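Local coordinates for aldehyde reductase YahK (Escherichia coli, PDB 1UUF), which catalyses the NADPH-dependent reduction of a wide range of aldehydes to the corresponding primary alcohols, using zinc as cofactor, at residues A[121-124]-A[125-128]; A[179-182]-A[183-186]; A[318-321]-A[322-325]; A[324-327]-A[328-331]. One frame throughout, in Å; residues are numbered along the deposited sequence.

Contact 1 (A[121-124]-A[125-128]); sequences DGLE and NYCD. With ZN (zinc ion), chain B.
Leu123 and Asn125 run side by side, their side chains pointing the same way, with Leu123 CB 3.7 Å from Asn125 OD1. Tyr126 presents a ring edge to the leucine: its CD1 lies 4.1 Å from Leu123 CB, close to the ring plane. The amide of its neighbour Asn125 takes one face of that ring, ND2 standing 3.2 Å above the plane and offset toward the rim. Asn125 reaches there because CG sits between the backbone N and the carbonyl carbon (chi1 54°), and ND2 goes on to bond Met313 O, while Tyr126 OH bonds Met313 N. Glu124 turns the other way, to Ile317 N and a salt bridge with Arg158. Two backbone bonds curl the chain into a 3-10 turn: Tyr126 N to Leu123 O at 2.9 Å and Cys127 N to Glu124 O at 3.2 Å, each donor lying above its carbonyl plane. Before the turn, Gly122 takes the positive phi that a Schellman motif needs to end helix 117-120. The turn delivers Cys127, whose SG binds zinc at 2.4 Å. With Cys113, Cys116 and Cys119 it completes the four-cysteine zinc site found in many zinc-containing alcohol dehydrogenases, separate from the catalytic zinc.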
ATOM      1  N   ASP A 121     -11.485  14.846  11.773  1.00 15.86           N
ATOM      2  CA  ASP A 121     -10.363  14.052  12.266  1.00 16.65           C
ATOM      3  C   ASP A 121      -9.057  14.840  12.220  1.00 15.55           C
ATOM      4  O   ASP A 121      -7.988  14.288  12.484  1.00 17.12           O
ATOM      5  CB  ASP A 121     -10.188  12.770  11.441  1.00 18.96           C
ATOM      6  CG  ASP A 121     -11.280  11.752  11.696  1.00 23.51           C
ATOM      7  OD1 ASP A 121     -11.904  11.805  12.776  1.00 25.12           O
ATOM      8  OD2 ASP A 121     -11.499  10.882  10.824  1.00 26.32           O
ATOM      9  N   GLY A 122      -9.136  16.124  11.879  1.00 13.86           N
ATOM     10  CA  GLY A 122      -7.928  16.929  11.808  1.00 12.46           C
ATOM     11  C   GLY A 122      -7.140  16.657  10.536  1.00 12.63           C
ATOM     12  O   GLY A 122      -5.922  16.853  10.488  1.00 13.23           O
ATOM     13  N   LEU A 123      -7.838  16.200   9.503  1.00 11.28           N
ATOM     14  CA  LEU A 123      -7.208  15.905   8.222  1.00 12.05           C
ATOM     15  C   LEU A 123      -7.821  16.774   7.127  1.00 11.18           C
ATOM     16  O   LEU A 123      -8.295  16.274   6.108  1.00 10.76           O
ATOM     17  CB  LEU A 123      -7.380  14.419   7.880  1.00 12.62           C
ATOM     18  CG  LEU A 123      -6.690  13.443   8.835  1.00 15.61           C
ATOM     19  CD1 LEU A 123      -7.060  12.017   8.462  1.00 15.90           C
ATOM     20  CD2 LEU A 123      -5.177  13.637   8.776  1.00 15.95           C
ATOM     21  N   GLU A 124      -7.808  18.084   7.346  1.00 12.01           N
ATOM     22  CA  GLU A 124      -8.369  19.017   6.376  1.00 10.69           C
ATOM     23  C   GLU A 124      -7.698  18.877   5.013  1.00 10.92           C
ATOM     24  O   GLU A 124      -8.276  19.249   3.991  1.00 11.69           O
ATOM     25  CB  GLU A 124      -8.228  20.453   6.884  1.00 11.01           C
ATOM     26  CG  GLU A 124      -8.948  20.703   8.201  1.00 12.48           C
ATOM     27  CD  GLU A 124      -8.059  20.524   9.425  1.00 13.91           C
ATOM     28  OE1 GLU A 124      -7.026  19.821   9.344  1.00 13.80           O
ATOM     29  OE2 GLU A 124      -8.411  21.083  10.484  1.00 15.39           O
ATOM     30  N   ASN A 125      -6.483  18.331   5.001  1.00  9.93           N
ATOM     31  CA  ASN A 125      -5.737  18.136   3.760  1.00 10.60           C
ATOM     32  C   ASN A 125      -6.376  17.094   2.838  1.00 11.21           C
ATOM     33  O   ASN A 125      -6.159  17.111   1.622  1.00 11.55           O
ATOM     34  CB  ASN A 125      -4.283  17.745   4.076  1.00 10.33           C
ATOM     35  CG  ASN A 125      -4.178  16.533   4.998  1.00 11.94           C
ATOM     36  OD1 ASN A 125      -4.904  16.418   5.984  1.00 10.29           O
ATOM     37  ND2 ASN A 125      -3.242  15.636   4.690  1.00 12.02           N
ATOM     38  N   TYR A 126      -7.169  16.195   3.416  1.00 10.52           N
ATOM     39  CA  TYR A 126      -7.836  15.162   2.634  1.00 11.98           C
ATOM     40  C   TYR A 126      -9.315  15.466   2.407  1.00 11.97           C
ATOM     41  O   TYR A 126     -10.066  14.625   1.916  1.00 13.67           O
ATOM     42  CB  TYR A 126      -7.668  13.800   3.313  1.00 12.05           C
ATOM     43  CG  TYR A 126      -6.232  13.319   3.300  1.00 11.08           C
ATOM     44  CD1 TYR A 126      -5.563  13.011   4.484  1.00 11.70           C
ATOM     45  CD2 TYR A 126      -5.527  13.217   2.101  1.00 10.91           C
ATOM     46  CE1 TYR A 126      -4.223  12.619   4.475  1.00  9.70           C
ATOM     47  CE2 TYR A 126      -4.191  12.828   2.076  1.00 11.04           C
ATOM     48  CZ  TYR A 126      -3.543  12.536   3.265  1.00 10.86           C
ATOM     49  OH  TYR A 126      -2.211  12.199   3.236  1.00 11.15           O
ATOM     50  N   CYS A 127      -9.734  16.672   2.769  1.00 12.63           N
ATOM     51  CA  CYS A 127     -11.122  17.083   2.575  1.00 12.60           C
ATOM     52  C   CYS A 127     -11.382  17.203   1.073  1.00 14.20           C
ATOM     53  O   CYS A 127     -10.541  17.715   0.335  1.00 14.00           O
ATOM     54  CB  CYS A 127     -11.367  18.435   3.258  1.00 13.07           C
ATOM     55  SG  CYS A 127     -12.990  19.188   2.936  1.00 13.57           S
ATOM     56  N   ASP A 128     -12.537  16.725   0.613  1.00 16.43           N
ATOM     57  CA  ASP A 128     -12.864  16.810  -0.810  1.00 18.22           C
ATOM     58  C   ASP A 128     -13.098  18.241  -1.254  1.00 18.68           C
ATOM     59  O   ASP A 128     -13.070  18.542  -2.450  1.00 20.20           O
ATOM     60  CB  ASP A 128     -14.125  16.010  -1.139  1.00 20.38           C
ATOM     61  CG  ASP A 128     -13.861  14.530  -1.278  1.00 23.76           C
ATOM     62  OD1 ASP A 128     -12.772  14.163  -1.766  1.00 26.06           O
ATOM     63  OD2 ASP A 128     -14.756  13.736  -0.921  1.00 28.74           O
TER
HETATM   64 ZN    ZN B 401     -14.149  18.580   4.930  1.00 16.73          ZN

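Contact 2 (A[179-182]-A[183-186]); sequences AGIT and TYSP
The Tyr184 ring meets Ile181 obliquely, CD1 of the isoleucine lying 4.1 Å from Tyr184 CD2. Met323 and Leu213 of neighbouring helices also pack on this tyrosine, and its hydroxyl bonds Glu322 and Arg188. Ile181 extends CG1 opposite its own backbone N (chi1 -176°), which carries CD1 along the helix to Tyr184 and to within 4.2 Å of Ser185 CB. An aliphatic chain suits this buried place because it also has to fill space against Thr320 of helix 317-330.

One turn back, Gly180 O is gripped by three donors. Tyr184 N comes at 2.8 Å, nearly along the C=O axis; Thr183 N approaches from well above the carbonyl plane; and Thr183 OG1 donates from 3.0 Å, tilted 26° from that plane. The Thr183 side chain also packs on Met209 and Leu262. A valine in place of Thr183 would probably leave Gly180 O with its two amide donors but no hydroxyl, and the side chain less firmly fixed in rotation. Pro186 lacks an N-H, so the helix kinks where Thr182 O meets the proline CD at 2.9 Å instead of an amide. Ser185 N still bonds Ile181 O, and Ser185 OG turns to Glu319. This buried, proline-kinked helix 176-189 starts near the catalytic zinc, which Cys178 helps to bind, and packs against helix 205-216 beside the parallel sheet of the Rossmann-type domain.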
ATOM      1  N   ALA A 179       7.063  21.460   2.535  1.00 12.01           N
ATOM      2  CA  ALA A 179       8.087  20.431   2.429  1.00 11.39           C
ATOM      3  C   ALA A 179       8.212  19.691   3.756  1.00 12.04           C
ATOM      4  O   ALA A 179       8.325  18.466   3.790  1.00 12.87           O
ATOM      5  CB  ALA A 179       9.424  21.052   2.049  1.00 12.89           C
ATOM      6  N   GLY A 180       8.181  20.442   4.852  1.00 10.99           N
ATOM      7  CA  GLY A 180       8.301  19.819   6.157  1.00 10.47           C
ATOM      8  C   GLY A 180       7.153  18.884   6.498  1.00 10.24           C
ATOM      9  O   GLY A 180       7.360  17.693   6.739  1.00 11.51           O
ATOM     10  N   ILE A 181       5.933  19.405   6.511  1.00  8.72           N
ATOM     11  CA  ILE A 181       4.796  18.565   6.867  1.00  9.69           C
ATOM     12  C   ILE A 181       4.584  17.409   5.888  1.00  9.33           C
ATOM     13  O   ILE A 181       4.154  16.327   6.286  1.00  9.67           O
ATOM     14  CB  ILE A 181       3.501  19.408   7.005  1.00  9.33           C
ATOM     15  CG1 ILE A 181       2.342  18.522   7.466  1.00  9.27           C
ATOM     16  CG2 ILE A 181       3.175  20.087   5.690  1.00 10.36           C
ATOM     17  CD1 ILE A 181       2.559  17.858   8.820  1.00 10.35           C
ATOM     18  N   THR A 182       4.901  17.624   4.613  1.00 10.16           N
ATOM     19  CA  THR A 182       4.732  16.570   3.613  1.00  8.67           C
ATOM     20  C   THR A 182       5.543  15.327   3.972  1.00  8.11           C
ATOM     21  O   THR A 182       5.137  14.203   3.665  1.00  8.91           O
ATOM     22  CB  THR A 182       5.132  17.077   2.213  1.00 10.47           C
ATOM     23  OG1 THR A 182       4.184  18.068   1.801  1.00  9.26           O
ATOM     24  CG2 THR A 182       5.142  15.941   1.194  1.00 10.94           C
ATOM     25  N   THR A 183       6.684  15.522   4.625  1.00  9.33           N
ATOM     26  CA  THR A 183       7.508  14.383   5.021  1.00  8.93           C
ATOM     27  C   THR A 183       7.239  13.990   6.472  1.00 10.26           C
ATOM     28  O   THR A 183       7.272  12.809   6.823  1.00 11.48           O
ATOM     29  CB  THR A 183       9.025  14.670   4.814  1.00  9.86           C
ATOM     30  OG1 THR A 183       9.409  15.850   5.532  1.00 10.57           O
ATOM     31  CG2 THR A 183       9.323  14.879   3.339  1.00 10.99           C
ATOM     32  N   TYR A 184       6.954  14.979   7.315  1.00 10.11           N
ATOM     33  CA  TYR A 184       6.677  14.720   8.722  1.00  9.61           C
ATOM     34  C   TYR A 184       5.441  13.843   8.885  1.00 10.06           C
ATOM     35  O   TYR A 184       5.446  12.882   9.654  1.00  9.68           O
ATOM     36  CB  TYR A 184       6.438  16.036   9.467  1.00  9.10           C
ATOM     37  CG  TYR A 184       6.206  15.883  10.953  1.00 11.49           C
ATOM     38  CD1 TYR A 184       7.278  15.852  11.845  1.00 13.54           C
ATOM     39  CD2 TYR A 184       4.912  15.787  11.471  1.00 11.74           C
ATOM     40  CE1 TYR A 184       7.069  15.735  13.221  1.00 13.70           C
ATOM     41  CE2 TYR A 184       4.692  15.665  12.841  1.00 14.69           C
ATOM     42  CZ  TYR A 184       5.774  15.642  13.708  1.00 14.13           C
ATOM     43  OH  TYR A 184       5.559  15.522  15.062  1.00 17.05           O
ATOM     44  N   SER A 185       4.377  14.176   8.162  1.00  7.84           N
ATOM     45  CA  SER A 185       3.130  13.421   8.275  1.00  9.15           C
ATOM     46  C   SER A 185       3.259  11.914   8.038  1.00  9.60           C
ATOM     47  O   SER A 185       2.820  11.108   8.869  1.00  9.99           O
ATOM     48  CB  SER A 185       2.074  13.999   7.332  1.00  8.15           C
ATOM     49  OG  SER A 185       0.816  13.394   7.584  1.00 10.66           O
ATOM     50  N   PRO A 186       3.847  11.503   6.900  1.00  9.32           N
ATOM     51  CA  PRO A 186       3.979  10.063   6.663  1.00 10.05           C
ATOM     52  C   PRO A 186       4.965   9.399   7.622  1.00 10.43           C
ATOM     53  O   PRO A 186       4.795   8.240   7.979  1.00  9.35           O
ATOM     54  CB  PRO A 186       4.423   9.986   5.202  1.00  9.59           C
ATOM     55  CG  PRO A 186       5.167  11.278   4.997  1.00  9.64           C
ATOM     56  CD  PRO A 186       4.293  12.277   5.728  1.00  9.88           C
TER

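Contact 3 (A[318-321]-A[322-325]); sequences PETQ and EMLD
Glu319 and Glu322, one turn apart, are joined by a water that donates to both: it lies 2.7 Å from Glu319 OE2 and 2.8 Å from Glu322 OE1. The same water probably eases the repulsion between the two carboxylates, for Glu319 OE2 and Glu322 OE1 are 4.6 Å apart. Both also have partners on helix 176-189: Glu319 OE1 bonds Ser185 OG and Glu322 OE1 bonds Tyr184 OH, so the pair is tied to that helix by hydroxyls.

On another side of the helix, Gln321 sends NE2 to Asp325 OD1 at 3.1 Å, bent to an N-H...O angle of 141°. The donor meets OD1 from above the carboxylate plane, the amide and carboxylate planes being only 26° apart. Gln321 can do this because its chain starts opposite the backbone N and then bends (chi2 62°), folding the amide back toward the next turn, while its OE1 accepts from Arg162 N. With an alanine in place of Asp325, the Gln321 amide would probably lose its link to the next turn, though Arg162 N would still hold its OE1.

The buried side is largely apolar. Thr320 and Met323 lie side by side, Thr320 CG2 4.1 Å from Met323 CE, and the threonine hydroxyl is satisfied by Gly316 O. Leu324, packed on Leu161, rests its CG 3.4 Å from Thr320 O. The i to i+4 backbone bonds run unbroken from Pro318, whose missing N-H costs little in the first turn. This is an amphipathic helix, held to helix 176-189 by carboxylate-hydroxyl bonds and by Met323 and Thr320, and to strand 161-162 by Leu324, Thr320 and the Gln321 amide.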
ATOM      1  N   PRO A 318      -3.784  20.261  12.651  1.00 12.38           N
ATOM      2  CA  PRO A 318      -3.265  19.852  13.960  1.00 13.09           C
ATOM      3  C   PRO A 318      -1.854  19.269  13.893  1.00 13.53           C
ATOM      4  O   PRO A 318      -1.003  19.599  14.719  1.00 13.81           O
ATOM      5  CB  PRO A 318      -4.291  18.827  14.430  1.00 14.96           C
ATOM      6  CG  PRO A 318      -5.560  19.354  13.849  1.00 14.58           C
ATOM      7  CD  PRO A 318      -5.149  19.744  12.447  1.00 13.59           C
ATOM      8  N   GLU A 319      -1.601  18.408  12.910  1.00 12.32           N
ATOM      9  CA  GLU A 319      -0.277  17.807  12.793  1.00 12.03           C
ATOM     10  C   GLU A 319       0.763  18.811  12.321  1.00 10.18           C
ATOM     11  O   GLU A 319       1.935  18.706  12.679  1.00  9.92           O
ATOM     12  CB  GLU A 319      -0.299  16.608  11.844  1.00 12.57           C
ATOM     13  CG  GLU A 319       1.045  15.900  11.766  1.00 14.73           C
ATOM     14  CD  GLU A 319       0.966  14.582  11.028  1.00 14.07           C
ATOM     15  OE1 GLU A 319       0.451  14.571   9.893  1.00 15.64           O
ATOM     16  OE2 GLU A 319       1.423  13.559  11.585  1.00 15.60           O
ATOM     17  N   THR A 320       0.346  19.775  11.505  1.00  8.11           N
ATOM     18  CA  THR A 320       1.273  20.793  11.033  1.00  9.37           C
ATOM     19  C   THR A 320       1.723  21.592  12.255  1.00 10.19           C
ATOM     20  O   THR A 320       2.885  21.961  12.369  1.00 10.01           O
ATOM     21  CB  THR A 320       0.605  21.732  10.000  1.00  8.99           C
ATOM     22  OG1 THR A 320       0.086  20.948   8.920  1.00  9.89           O
ATOM     23  CG2 THR A 320       1.622  22.718   9.427  1.00  8.06           C
ATOM     24  N   GLN A 321       0.799  21.851  13.178  1.00 10.77           N
ATOM     25  CA  GLN A 321       1.149  22.584  14.390  1.00  9.00           C
ATOM     26  C   GLN A 321       2.082  21.746  15.260  1.00 10.47           C
ATOM     27  O   GLN A 321       3.037  22.265  15.836  1.00 11.39           O
ATOM     28  CB  GLN A 321      -0.099  22.941  15.200  1.00 10.90           C
ATOM     29  CG  GLN A 321       0.219  23.828  16.405  1.00 10.32           C
ATOM     30  CD  GLN A 321       0.817  25.163  15.992  1.00 12.95           C
ATOM     31  OE1 GLN A 321       0.124  26.019  15.448  1.00 11.51           O
ATOM     32  NE2 GLN A 321       2.114  25.341  16.238  1.00 12.85           N
ATOM     33  N   GLU A 322       1.794  20.453  15.356  1.00 11.04           N
ATOM     34  CA  GLU A 322       2.614  19.541  16.148  1.00 11.90           C
ATOM     35  C   GLU A 322       4.032  19.546  15.592  1.00 12.56           C
ATOM     36  O   GLU A 322       5.012  19.583  16.340  1.00 11.67           O
ATOM     37  CB  GLU A 322       2.048  18.121  16.073  1.00 14.23           C
ATOM     38  CG  GLU A 322       2.820  17.098  16.895  1.00 19.30           C
ATOM     39  CD  GLU A 322       2.373  15.675  16.617  1.00 23.10           C
ATOM     40  OE1 GLU A 322       2.921  15.042  15.689  1.00 24.12           O
ATOM     41  OE2 GLU A 322       1.462  15.194  17.323  1.00 25.46           O
ATOM     42  N   MET A 323       4.132  19.507  14.268  1.00 11.54           N
ATOM     43  CA  MET A 323       5.426  19.506  13.603  1.00 11.22           C
ATOM     44  C   MET A 323       6.208  20.770  13.925  1.00 10.49           C
ATOM     45  O   MET A 323       7.393  20.713  14.239  1.00  8.95           O
ATOM     46  CB  MET A 323       5.245  19.402  12.091  1.00 11.50           C
ATOM     47  CG  MET A 323       6.553  19.479  11.332  1.00 14.91           C
ATOM     48  SD  MET A 323       6.301  19.901   9.613  1.00 18.51           S
ATOM     49  CE  MET A 323       5.541  21.546   9.779  1.00 15.48           C
ATOM     50  N   LEU A 324       5.544  21.917  13.837  1.00 10.31           N
ATOM     51  CA  LEU A 324       6.206  23.181  14.126  1.00 10.61           C
ATOM     52  C   LEU A 324       6.715  23.231  15.566  1.00 11.88           C
ATOM     53  O   LEU A 324       7.822  23.713  15.819  1.00 12.04           O
ATOM     54  CB  LEU A 324       5.249  24.345  13.854  1.00 10.94           C
ATOM     55  CG  LEU A 324       5.016  24.589  12.360  1.00 10.34           C
ATOM     56  CD1 LEU A 324       3.896  25.593  12.155  1.00 11.32           C
ATOM     57  CD2 LEU A 324       6.306  25.087  11.718  1.00 11.84           C
ATOM     58  N   ASP A 325       5.915  22.731  16.504  1.00 12.92           N
ATOM     59  CA  ASP A 325       6.311  22.722  17.912  1.00 14.15           C
ATOM     60  C   ASP A 325       7.523  21.809  18.097  1.00 13.76           C
ATOM     61  O   ASP A 325       8.491  22.166  18.775  1.00 13.46           O
ATOM     62  CB  ASP A 325       5.161  22.230  18.794  1.00 15.08           C
ATOM     63  CG  ASP A 325       3.953  23.152  18.760  1.00 19.41           C
ATOM     64  OD1 ASP A 325       4.094  24.318  18.329  1.00 19.22           O
ATOM     65  OD2 ASP A 325       2.862  22.709  19.183  1.00 20.08           O
TER
HETATM   66  O   HOH W   1       1.495  13.080  14.259  1.00 21.04           O

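Contact 4 (A[324-327]-A[328-331]); sequences LDFC and AEHG
The aromatic pair is Phe326 and His330, four residues apart on helix 317-330. Their rings form an oblique pair, with centroids 4.3 Å apart and planes at 48°. His330 CD2 stands over one face of the phenylalanine, offset toward its rim, and His330 NE2 comes to 3.3 Å from Phe326 CE1. Phe326 holds its CG opposite the backbone N (chi1 176°), swinging the ring along the helix toward the histidine, and it also makes a cation-pi contact with Arg188.

Backbone bonds make up the second kind. Ala328 N bonds Leu324 O at 2.9 Å and Glu329 N bonds Asp325 O at 2.9 Å. Gly331 closes the helix in a Schellman motif, its positive phi being easy for a residue without a side chain.

Apolar packing is the third. Buried Cys327 and Leu324 both pack on Leu176 of helix 176-189, and the small Ala328 suits a partly exposed place against Arg164 and His165. The chemistry therefore changes across the helix: apolar groups face inward and polar ones outward, while the Phe326 ring, shared between His330 and the cation of Arg188, joins the last turn to helix 176-189.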
ATOM      1  N   LEU A 324       5.544  21.917  13.837  1.00 10.31           N
ATOM      2  CA  LEU A 324       6.206  23.181  14.126  1.00 10.61           C
ATOM      3  C   LEU A 324       6.715  23.231  15.566  1.00 11.88           C
ATOM      4  O   LEU A 324       7.822  23.713  15.819  1.00 12.04           O
ATOM      5  CB  LEU A 324       5.249  24.345  13.854  1.00 10.94           C
ATOM      6  CG  LEU A 324       5.016  24.589  12.360  1.00 10.34           C
ATOM      7  CD1 LEU A 324       3.896  25.593  12.155  1.00 11.32           C
ATOM      8  CD2 LEU A 324       6.306  25.087  11.718  1.00 11.84           C
ATOM      9  N   ASP A 325       5.915  22.731  16.504  1.00 12.92           N
ATOM     10  CA  ASP A 325       6.311  22.722  17.912  1.00 14.15           C
ATOM     11  C   ASP A 325       7.523  21.809  18.097  1.00 13.76           C
ATOM     12  O   ASP A 325       8.491  22.166  18.775  1.00 13.46           O
ATOM     13  CB  ASP A 325       5.161  22.230  18.794  1.00 15.08           C
ATOM     14  CG  ASP A 325       3.953  23.152  18.760  1.00 19.41           C
ATOM     15  OD1 ASP A 325       4.094  24.318  18.329  1.00 19.22           O
ATOM     16  OD2 ASP A 325       2.862  22.709  19.183  1.00 20.08           O
ATOM     17  N   PHE A 326       7.450  20.631  17.489  1.00 12.90           N
ATOM     18  CA  PHE A 326       8.521  19.637  17.536  1.00 12.66           C
ATOM     19  C   PHE A 326       9.810  20.238  16.969  1.00 13.18           C
ATOM     20  O   PHE A 326      10.880  20.121  17.564  1.00 13.90           O
ATOM     21  CB  PHE A 326       8.104  18.410  16.711  1.00 12.44           C
ATOM     22  CG  PHE A 326       9.160  17.344  16.604  1.00 13.89           C
ATOM     23  CD1 PHE A 326       9.344  16.417  17.626  1.00 15.92           C
ATOM     24  CD2 PHE A 326       9.948  17.248  15.463  1.00 14.80           C
ATOM     25  CE1 PHE A 326      10.302  15.405  17.506  1.00 17.48           C
ATOM     26  CE2 PHE A 326      10.906  16.243  15.334  1.00 15.81           C
ATOM     27  CZ  PHE A 326      11.082  15.320  16.358  1.00 16.45           C
ATOM     28  N   CYS A 327       9.705  20.886  15.812  1.00 11.76           N
ATOM     29  CA  CYS A 327      10.871  21.493  15.190  1.00 11.90           C
ATOM     30  C   CYS A 327      11.427  22.640  16.029  1.00 10.82           C
ATOM     31  O   CYS A 327      12.639  22.839  16.089  1.00 12.52           O
ATOM     32  CB  CYS A 327      10.527  21.990  13.784  1.00  9.54           C
ATOM     33  SG  CYS A 327      10.267  20.641  12.595  1.00 13.95           S
ATOM     34  N   ALA A 328      10.547  23.390  16.684  1.00 11.94           N
ATOM     35  CA  ALA A 328      11.009  24.503  17.509  1.00 12.55           C
ATOM     36  C   ALA A 328      11.793  23.969  18.703  1.00 15.21           C
ATOM     37  O   ALA A 328      12.866  24.477  19.036  1.00 15.72           O
ATOM     38  CB  ALA A 328       9.824  25.336  17.994  1.00 12.80           C
ATOM     39  N   GLU A 329      11.262  22.935  19.342  1.00 17.59           N
ATOM     40  CA  GLU A 329      11.929  22.363  20.506  1.00 19.74           C
ATOM     41  C   GLU A 329      13.245  21.682  20.159  1.00 19.19           C
ATOM     42  O   GLU A 329      14.154  21.636  20.986  1.00 19.04           O
ATOM     43  CB  GLU A 329      11.004  21.377  21.229  1.00 23.45           C
ATOM     44  CG  GLU A 329      10.481  20.240  20.378  1.00 31.46           C
ATOM     45  CD  GLU A 329       9.685  19.231  21.188  1.00 35.31           C
ATOM     46  OE1 GLU A 329       8.738  19.644  21.891  1.00 39.33           O
ATOM     47  OE2 GLU A 329      10.007  18.026  21.121  1.00 38.50           O
ATOM     48  N   HIS A 330      13.352  21.166  18.939  1.00 17.66           N
ATOM     49  CA  HIS A 330      14.565  20.484  18.503  1.00 18.83           C
ATOM     50  C   HIS A 330      15.504  21.337  17.654  1.00 18.72           C
ATOM     51  O   HIS A 330      16.559  20.866  17.230  1.00 19.18           O
ATOM     52  CB  HIS A 330      14.194  19.212  17.741  1.00 21.45           C
ATOM     53  CG  HIS A 330      13.592  18.149  18.607  1.00 23.70           C
ATOM     54  ND1 HIS A 330      14.351  17.329  19.414  1.00 27.22           N
ATOM     55  CD2 HIS A 330      12.302  17.800  18.824  1.00 24.49           C
ATOM     56  CE1 HIS A 330      13.555  16.520  20.090  1.00 26.37           C
ATOM     57  NE2 HIS A 330      12.307  16.785  19.751  1.00 26.28           N
ATOM     58  N   GLY A 331      15.122  22.586  17.407  1.00 17.70           N
ATOM     59  CA  GLY A 331      15.956  23.476  16.614  1.00 17.62           C
ATOM     60  C   GLY A 331      16.091  23.058  15.164  1.00 16.58           C
ATOM     61  O   GLY A 331      17.120  23.288  14.527  1.00 18.37           O
TER

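In the fold
Contact 2 is wholly core and lies nearest the centre of the chain, and contact 1 is also buried, though it sits out at a zinc-bound loop. Contacts 3 and 4 are only partly buried and share Leu324 and Asp325 on helix 317-330. That helix links the set: Pro318 of contact 3 packs on Gly122 and Glu124 of contact 1, Met323 SD rests on the backbone of contact 2, and Phe326 of contact 4 touches Tyr184 of contact 2. Contacts 1 and 4 do not meet, their nearest atoms being about 13 Å apart. Chemistry follows place: metal and turn in 1, a multiply gripped carbonyl in 2, water and carboxylates in 3, and rings at a helix end in 4.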